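Long-range contacts in Poly(A) RNA polymerase protein 2 (Saccharomyces cerevisiae, PDB 3NYB), which probably adds poly(A) tails to RNA as the catalytic polymerase of the TRAMP surveillance complex, working as a heterodimer with the zinc knuckle protein Air2p: residues Phe229-Val234 / Asn259-Ala264; Ser18-Phe23 / Lys314-Asn319; Ala118-Ile123 / Ser137-Asn142. The protein carries 1 engineered substitution. All coordinates share one frame; numbering follows the deposited sequence.

Interaction 1: Phe229-Val234 / Asn259-Ala264; sequences FGYDDV and NPFSLA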
# COMPACT_ATOMS: atom_id res chain seq x y z
N PHE A 229 1.02 -8.61 -13.79
CA PHE A 229 2.42 -8.46 -13.45
C PHE A 229 3.15 -9.80 -13.49
O PHE A 229 2.71 -10.78 -12.89
CB PHE A 229 2.60 -7.76 -12.10
CG PHE A 229 4.02 -7.38 -11.81
CD1 PHE A 229 4.53 -6.17 -12.23
CD2 PHE A 229 4.86 -8.24 -11.10
CE1 PHE A 229 5.85 -5.82 -11.96
CE2 PHE A 229 6.17 -7.89 -10.83
CZ PHE A 229 6.67 -6.68 -11.26
N GLY A 230 4.26 -9.84 -14.22
CA GLY A 230 5.05 -11.05 -14.35
C GLY A 230 5.86 -11.32 -13.10
O GLY A 230 7.07 -11.11 -13.08
N TYR A 231 5.19 -11.77 -12.05
CA TYR A 231 5.86 -12.01 -10.78
C TYR A 231 7.04 -12.94 -10.93
O TYR A 231 8.09 -12.72 -10.32
CB TYR A 231 4.86 -12.58 -9.77
CG TYR A 231 3.94 -11.53 -9.23
CD1 TYR A 231 4.31 -10.76 -8.14
CD2 TYR A 231 2.72 -11.27 -9.84
CE1 TYR A 231 3.48 -9.79 -7.64
CE2 TYR A 231 1.88 -10.30 -9.35
CZ TYR A 231 2.26 -9.55 -8.25
OH TYR A 231 1.44 -8.57 -7.76
N ASP A 232 6.87 -13.98 -11.73
CA ASP A 232 7.92 -14.96 -11.98
C ASP A 232 9.18 -14.32 -12.54
O ASP A 232 10.28 -14.65 -12.11
CB ASP A 232 7.42 -16.06 -12.94
CG ASP A 232 6.56 -17.10 -12.24
OD1 ASP A 232 7.10 -17.92 -11.48
OD2 ASP A 232 5.33 -17.09 -12.47
N ASP A 233 9.01 -13.38 -13.48
CA ASP A 233 10.13 -12.87 -14.28
C ASP A 233 10.54 -11.40 -14.07
O ASP A 233 11.66 -11.02 -14.42
CB ASP A 233 9.85 -13.10 -15.77
CG ASP A 233 9.41 -14.52 -16.08
OD1 ASP A 233 10.19 -15.47 -15.82
OD2 ASP A 233 8.29 -14.71 -16.59
N VAL A 234 9.66 -10.57 -13.52
CA VAL A 234 9.94 -9.14 -13.40
C VAL A 234 10.23 -8.67 -11.97
O VAL A 234 9.54 -9.06 -11.04
CB VAL A 234 8.79 -8.29 -13.97
CG1 VAL A 234 9.18 -6.82 -14.01
CG2 VAL A 234 8.41 -8.78 -15.35
N ASN A 259 12.90 -20.32 -4.95
CA ASN A 259 11.47 -20.17 -5.21
C ASN A 259 11.18 -19.08 -6.23
O ASN A 259 11.24 -17.90 -5.91
CB ASN A 259 10.71 -19.90 -3.91
CG ASN A 259 9.24 -19.59 -4.14
OD1 ASN A 259 8.70 -19.86 -5.22
ND2 ASN A 259 8.59 -19.03 -3.13
N PRO A 260 10.85 -19.49 -7.47
CA PRO A 260 10.59 -18.59 -8.61
C PRO A 260 9.45 -17.60 -8.38
O PRO A 260 9.62 -16.41 -8.63
CB PRO A 260 10.22 -19.58 -9.73
CG PRO A 260 9.83 -20.84 -9.01
CD PRO A 260 10.80 -20.90 -7.88
N PHE A 261 8.30 -18.09 -7.92
CA PHE A 261 7.11 -17.25 -7.80
C PHE A 261 7.06 -16.46 -6.50
O PHE A 261 6.55 -16.93 -5.48
CB PHE A 261 5.84 -18.09 -7.94
CG PHE A 261 4.58 -17.27 -8.06
CD1 PHE A 261 4.24 -16.68 -9.26
CD2 PHE A 261 3.74 -17.10 -6.98
CE1 PHE A 261 3.09 -15.93 -9.38
CE2 PHE A 261 2.58 -16.35 -7.09
CZ PHE A 261 2.26 -15.77 -8.30
N SER A 262 7.59 -15.24 -6.54
CA SER A 262 7.66 -14.40 -5.36
C SER A 262 8.02 -12.97 -5.73
O SER A 262 8.71 -12.72 -6.72
CB SER A 262 8.67 -14.97 -4.36
OG SER A 262 9.97 -15.00 -4.91
N LEU A 263 7.54 -12.02 -4.93
CA LEU A 263 7.78 -10.61 -5.20
C LEU A 263 9.24 -10.26 -5.01
O LEU A 263 9.83 -10.59 -3.98
CB LEU A 263 6.93 -9.76 -4.26
CG LEU A 263 6.40 -8.43 -4.77
CD1 LEU A 263 6.16 -7.48 -3.60
CD2 LEU A 263 7.37 -7.81 -5.76
N ALA A 264 9.83 -9.60 -5.99
CA ALA A 264 11.23 -9.18 -5.91
C ALA A 264 11.37 -7.68 -6.08
O ALA A 264 11.19 -7.15 -7.18
CB ALA A 264 12.06 -9.90 -6.94
O HOH W 1 8.86 -10.02 -8.53
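Apolar contact is made by Y231 with F261 and L263. Y231 CB lies 3.8 Å from F261 CE1. The tyrosine ring carries on past this point, and L263 CG sits at its edge, 4.3 Å from Y231 CE1. One face of the same ring is covered by F229, whose CD2 stands 3.7 Å above the plane, over the centre. The hydroxyl leaves the contact and bonds to Y225 O.

A carboxylate meets a ring at D232 and F261. D232 OD2 approaches the ring edge near its plane, 3.4 Å from F261 CD1, with the two planes 50° apart. D232 OD1 faces the backbone of F261 and P260 CB. F261 holds its ring anti to its own backbone N (chi1 -170°), which carries CD1 and CE1 across to D232 and Y231. With alanine at this position in place of D232, F261 CD1 and P260 CB would probably lose the carboxylate they pack against, and the phenyl ring could shift.

Both segments are mostly loop, in the Cid1-family part of the chain, and V234 begins strand 234-238. They flank the hairpin 234-238/243-247, and 259-264 probably leads into the nucleotide recognition motif of this family. G230 centres an inverse gamma turn, closed by Y231 N to F229 O.

No direct hydrogen bond joins the segments. Water 1 bridges them, accepting from A264 N at 2.8 Å and sitting 2.8 Å from V234 O. K248 NZ also bonds to Y231 O. The Air2 chain packs against D232 through its S67, and S67 OG bonds to D233 OD2.

Interaction 2: Ser18-Phe23 / Lys314-Asn319; sequences SDWLTF and KSILGN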
# COMPACT_ATOMS: atom_id res chain seq x y z
N SER A 18 -16.55 6.45 -12.15
CA SER A 18 -15.14 6.55 -11.79
C SER A 18 -14.83 7.85 -11.07
O SER A 18 -13.70 8.08 -10.65
CB SER A 18 -14.28 6.46 -13.04
OG SER A 18 -14.77 7.35 -14.04
N ASP A 19 -15.84 8.71 -10.95
CA ASP A 19 -15.74 9.96 -10.20
C ASP A 19 -16.36 9.77 -8.81
O ASP A 19 -15.75 10.11 -7.81
CB ASP A 19 -16.44 11.10 -10.93
CG ASP A 19 -15.74 11.48 -12.22
OD1 ASP A 19 -14.81 10.75 -12.64
OD2 ASP A 19 -16.12 12.51 -12.82
N TRP A 20 -17.59 9.27 -8.80
CA TRP A 20 -18.17 8.59 -7.65
C TRP A 20 -17.01 8.00 -6.85
O TRP A 20 -16.78 8.36 -5.68
CB TRP A 20 -19.02 7.43 -8.18
CG TRP A 20 -20.27 7.04 -7.44
CD1 TRP A 20 -21.48 6.67 -7.99
CD2 TRP A 20 -20.44 6.93 -6.01
NE1 TRP A 20 -22.38 6.36 -7.01
CE2 TRP A 20 -21.78 6.51 -5.81
CE3 TRP A 20 -19.61 7.15 -4.93
CZ2 TRP A 20 -22.28 6.31 -4.51
CZ3 TRP A 20 -20.12 6.96 -3.65
CH2 TRP A 20 -21.44 6.55 -3.46
N LEU A 21 -16.29 7.08 -7.47
CA LEU A 21 -15.23 6.35 -6.77
C LEU A 21 -14.15 7.27 -6.22
O LEU A 21 -13.79 7.20 -5.05
CB LEU A 21 -14.60 5.29 -7.67
CG LEU A 21 -13.61 4.42 -6.90
CD1 LEU A 21 -14.29 3.81 -5.69
CD2 LEU A 21 -13.04 3.34 -7.79
N THR A 22 -13.62 8.13 -7.08
CA THR A 22 -12.59 9.07 -6.70
C THR A 22 -13.00 9.87 -5.47
O THR A 22 -12.24 9.98 -4.51
CB THR A 22 -12.30 10.01 -7.86
OG1 THR A 22 -11.60 9.29 -8.88
CG2 THR A 22 -11.47 11.20 -7.41
N PHE A 23 -14.21 10.41 -5.49
CA PHE A 23 -14.75 11.16 -4.37
C PHE A 23 -14.89 10.32 -3.10
O PHE A 23 -14.62 10.81 -2.00
CB PHE A 23 -16.11 11.77 -4.74
CG PHE A 23 -16.04 12.77 -5.85
CD1 PHE A 23 -14.88 13.50 -6.07
CD2 PHE A 23 -17.13 13.00 -6.66
CE1 PHE A 23 -14.81 14.44 -7.10
CE2 PHE A 23 -17.08 13.93 -7.69
CZ PHE A 23 -15.92 14.65 -7.91
N LYS A 314 -25.33 4.73 -1.56
CA LYS A 314 -24.57 3.51 -1.78
C LYS A 314 -23.08 3.76 -1.71
O LYS A 314 -22.63 4.89 -1.79
CB LYS A 314 -24.95 2.83 -3.10
CG LYS A 314 -26.30 2.14 -3.05
CD LYS A 314 -26.54 1.52 -1.69
CE LYS A 314 -27.98 1.03 -1.57
NZ LYS A 314 -28.30 0.07 -2.66
N SER A 315 -22.32 2.68 -1.55
CA SER A 315 -20.88 2.76 -1.39
C SER A 315 -20.18 1.79 -2.31
O SER A 315 -20.49 0.60 -2.33
CB SER A 315 -20.50 2.43 0.05
OG SER A 315 -19.10 2.33 0.15
N ILE A 316 -19.23 2.31 -3.09
CA ILE A 316 -18.44 1.49 -3.99
C ILE A 316 -17.35 0.75 -3.22
O ILE A 316 -17.22 -0.47 -3.33
CB ILE A 316 -17.77 2.33 -5.08
CG1 ILE A 316 -18.80 2.97 -6.00
CG2 ILE A 316 -16.83 1.49 -5.90
CD1 ILE A 316 -18.19 3.96 -6.98
N LEU A 317 -16.57 1.51 -2.44
CA LEU A 317 -15.47 0.97 -1.65
C LEU A 317 -15.95 0.01 -0.56
O LEU A 317 -15.28 -0.99 -0.28
CB LEU A 317 -14.67 2.09 -0.98
CG LEU A 317 -13.82 3.04 -1.79
CD1 LEU A 317 -13.26 4.14 -0.89
CD2 LEU A 317 -12.69 2.27 -2.44
N GLY A 318 -17.10 0.31 0.03
CA GLY A 318 -17.54 -0.34 1.25
C GLY A 318 -17.30 -1.83 1.39
O GLY A 318 -16.84 -2.29 2.44
N ASN A 319 -17.63 -2.60 0.36
CA ASN A 319 -17.49 -4.05 0.44
C ASN A 319 -16.10 -4.55 0.02
O ASN A 319 -15.73 -5.69 0.29
CB ASN A 319 -18.59 -4.75 -0.36
CG ASN A 319 -18.70 -6.24 -0.03
OD1 ASN A 319 -17.73 -6.98 -0.17
ND2 ASN A 319 -19.88 -6.67 0.41
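W20 and L21 of helix 17-31 receive I316 from the C-terminal tail. The two segments are almost 300 residues apart, so the contact brings both ends of the chain together in one helical domain, as in other Cid1-like polymerases. The first shell is apolar. I316 CD1 lies over one face of the indole, 3.5 Å above its plane and offset toward the rim. Its nearest indole atom is W20 CG, at 3.7 Å. The side chains of I316 and L21 cross at about a right angle. CG1 of I316 stands beside its backbone N (chi1 -65°), with CG2 anti to that N; this sends CD1 over the indole, where it also reaches L21 CB, while CG2 meets L21 CD1. L317 CD2 joins from the next position, 3.9 Å from L21 CD1.

Around this core, L303 and R299 of helix 282-304 and I17 also pack on I316. I25 does the same for L317. The tail backbone is fixed by E24, one helical turn beyond L21. E24 OE1 takes the N-H groups of both I316 and L317, and E24 OE2 bonds to S315 OG. R299 NH2 holds S315 O. On the helix, T22 OG1 bonds to S18 O at 3.0 Å and also meets G215 N. S315 OG closes an ST motif: it accepts from G318 N at 2.8 Å, with an N-H...O angle of 139°.

Interaction 3: Ala118-Ile123 / Ser137-Asn142; sequences ARVPII and SFERTN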
# COMPACT_ATOMS: atom_id res chain seq x y z
N ALA A 118 12.46 -7.97 11.57
CA ALA A 118 13.66 -8.16 10.76
C ALA A 118 14.95 -8.08 11.57
O ALA A 118 15.82 -7.25 11.28
CB ALA A 118 13.68 -7.16 9.60
N ARG A 119 15.08 -8.94 12.58
CA ARG A 119 16.27 -8.98 13.43
C ARG A 119 16.38 -7.80 14.39
O ARG A 119 17.33 -7.71 15.17
CB ARG A 119 17.55 -9.07 12.59
CG ARG A 119 17.73 -10.41 11.91
CD ARG A 119 19.09 -10.52 11.25
NE ARG A 119 19.10 -11.60 10.26
CZ ARG A 119 18.57 -11.49 9.04
NH1 ARG A 119 17.99 -10.35 8.67
NH2 ARG A 119 18.62 -12.51 8.20
N VAL A 120 15.42 -6.88 14.33
CA VAL A 120 15.32 -5.81 15.31
C VAL A 120 14.23 -6.16 16.32
O VAL A 120 13.07 -6.30 15.94
CB VAL A 120 14.98 -4.46 14.66
CG1 VAL A 120 14.87 -3.37 15.72
CG2 VAL A 120 16.04 -4.10 13.63
N PRO A 121 14.61 -6.33 17.59
CA PRO A 121 13.69 -6.75 18.65
C PRO A 121 12.79 -5.60 19.06
O PRO A 121 13.26 -4.48 19.21
CB PRO A 121 14.61 -7.15 19.79
CG PRO A 121 15.86 -6.37 19.57
CD PRO A 121 15.97 -6.06 18.11
N ILE A 122 11.50 -5.89 19.23
CA ILE A 122 10.50 -4.86 19.46
C ILE A 122 9.55 -5.21 20.60
O ILE A 122 9.26 -6.38 20.84
CB ILE A 122 9.68 -4.61 18.20
CG1 ILE A 122 10.56 -4.01 17.11
CG2 ILE A 122 8.51 -3.68 18.48
CD1 ILE A 122 9.88 -3.98 15.76
N ILE A 123 9.07 -4.19 21.30
CA ILE A 123 8.14 -4.37 22.41
C ILE A 123 6.80 -3.72 22.05
O ILE A 123 6.72 -2.52 21.77
CB ILE A 123 8.75 -3.76 23.70
CG1 ILE A 123 7.82 -3.89 24.88
CG2 ILE A 123 9.08 -2.28 23.51
CD1 ILE A 123 8.09 -2.83 25.92
N SER A 137 11.34 0.16 19.99
CA SER A 137 12.59 -0.52 19.66
C SER A 137 13.73 0.49 19.80
O SER A 137 13.49 1.69 19.84
CB SER A 137 12.52 -1.01 18.22
OG SER A 137 12.51 0.10 17.34
N PHE A 138 14.97 0.00 19.86
CA PHE A 138 16.14 0.89 19.97
C PHE A 138 16.79 1.15 18.62
O PHE A 138 17.94 1.55 18.54
CB PHE A 138 17.18 0.32 20.94
CG PHE A 138 16.66 0.09 22.33
CD1 PHE A 138 16.59 1.14 23.24
CD2 PHE A 138 16.24 -1.17 22.73
CE1 PHE A 138 16.10 0.93 24.51
CE2 PHE A 138 15.75 -1.37 24.01
CZ PHE A 138 15.68 -0.33 24.90
N GLU A 139 16.02 0.94 17.56
CA GLU A 139 16.54 1.06 16.20
C GLU A 139 15.36 1.17 15.23
O GLU A 139 14.43 0.37 15.30
CB GLU A 139 17.38 -0.18 15.87
CG GLU A 139 18.12 -0.14 14.55
CD GLU A 139 19.22 -1.19 14.48
OE1 GLU A 139 20.30 -0.96 15.06
OE2 GLU A 139 19.00 -2.24 13.84
N ARG A 140 15.38 2.16 14.35
CA ARG A 140 14.32 2.26 13.34
C ARG A 140 14.25 0.95 12.59
O ARG A 140 15.26 0.30 12.37
CB ARG A 140 14.57 3.43 12.39
CG ARG A 140 14.44 4.76 13.08
CD ARG A 140 14.41 5.95 12.14
NE ARG A 140 14.16 7.16 12.93
CZ ARG A 140 15.05 7.70 13.76
NH1 ARG A 140 16.26 7.16 13.88
NH2 ARG A 140 14.74 8.78 14.45
N THR A 141 13.04 0.55 12.21
CA THR A 141 12.86 -0.75 11.58
C THR A 141 12.76 -0.66 10.07
O THR A 141 12.81 -1.68 9.38
CB THR A 141 11.63 -1.53 12.14
OG1 THR A 141 10.44 -0.77 11.94
CG2 THR A 141 11.82 -1.84 13.63
N ASN A 142 12.61 0.54 9.54
CA ASN A 142 12.50 0.69 8.09
C ASN A 142 13.77 1.26 7.46
O ASN A 142 13.77 2.38 6.94
CB ASN A 142 11.27 1.51 7.71
CG ASN A 142 10.52 0.90 6.54
OD1 ASN A 142 9.36 1.22 6.30
ND2 ASN A 142 11.18 0.00 5.82
O HOH W 2 15.75 -2.54 19.63
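I122 and T141 meet tip to tip on the close-packed side of the contact. I122 CD1 is 3.6 Å from T141 CG2. V120 reaches the same methyl from another direction, with V120 CG1 4.0 Å from T141 CG2. T141 holds CG2 beside its backbone N and anti to its carbonyl carbon, which aims the methyl at both aliphatic side chains. F65 of strand 62-65 and K117 also touch T141. The second close patch is around S137. Its CB rests 3.8 Å from I122 CG1 and 3.7 Å from P121 O.

The two segments belong to the palm of a nucleotidyltransferase. Strands 121-127 and 132-137 are antiparallel neighbours in its central sheet, and S137 is the last residue of its strand. From there the chain leaves the sheet as a loop that leads to helix 145-155, and this loop returns past V120. Backbone bonds from I122 to V115, and from S137 to C81 and V83, tie both segments into the sheet.

The looser side has more polar atoms. Where the strands end, water 2 links the two backbones: it accepts from F138 N at 2.7 Å and donates to P121 O at 3.2 Å. S137 OG bends back within its own loop and donates to E139 O at 2.8 Å, from 47° out of the carbonyl plane. That bond uses the hydroxyl between backbone N and carbonyl carbon (chi1 68°). E139 is exposed. Its chain, extended beyond CG, passes V120 at a slant, and E139 OE2 comes to 3.5 Å from V120 CG2. This is a carboxylate oxygen against a methyl, with no polar bond between them.

How the interactions relate
Interaction 2 is the most buried and joins the two chain ends within the helical domain. Interactions 1 and 3 are partly buried. Interaction 1 joins two loops next to the two-stranded hairpin; interaction 3 joins the start of one inner strand of the five-stranded palm sheet to the end of its neighbour and the loop that follows. Centres of interactions 2 and 3 are about 38 Å apart, on opposite sides of the chain's centre. None has a direct hydrogen bond across its segments. Interactions 1 and 3 each use a water and a carboxylate beside apolar groups, whereas interaction 2 is aliphatic and aromatic. Air2 touches interactions 1 and 2 but not 3. Helix 282-304 packs on both.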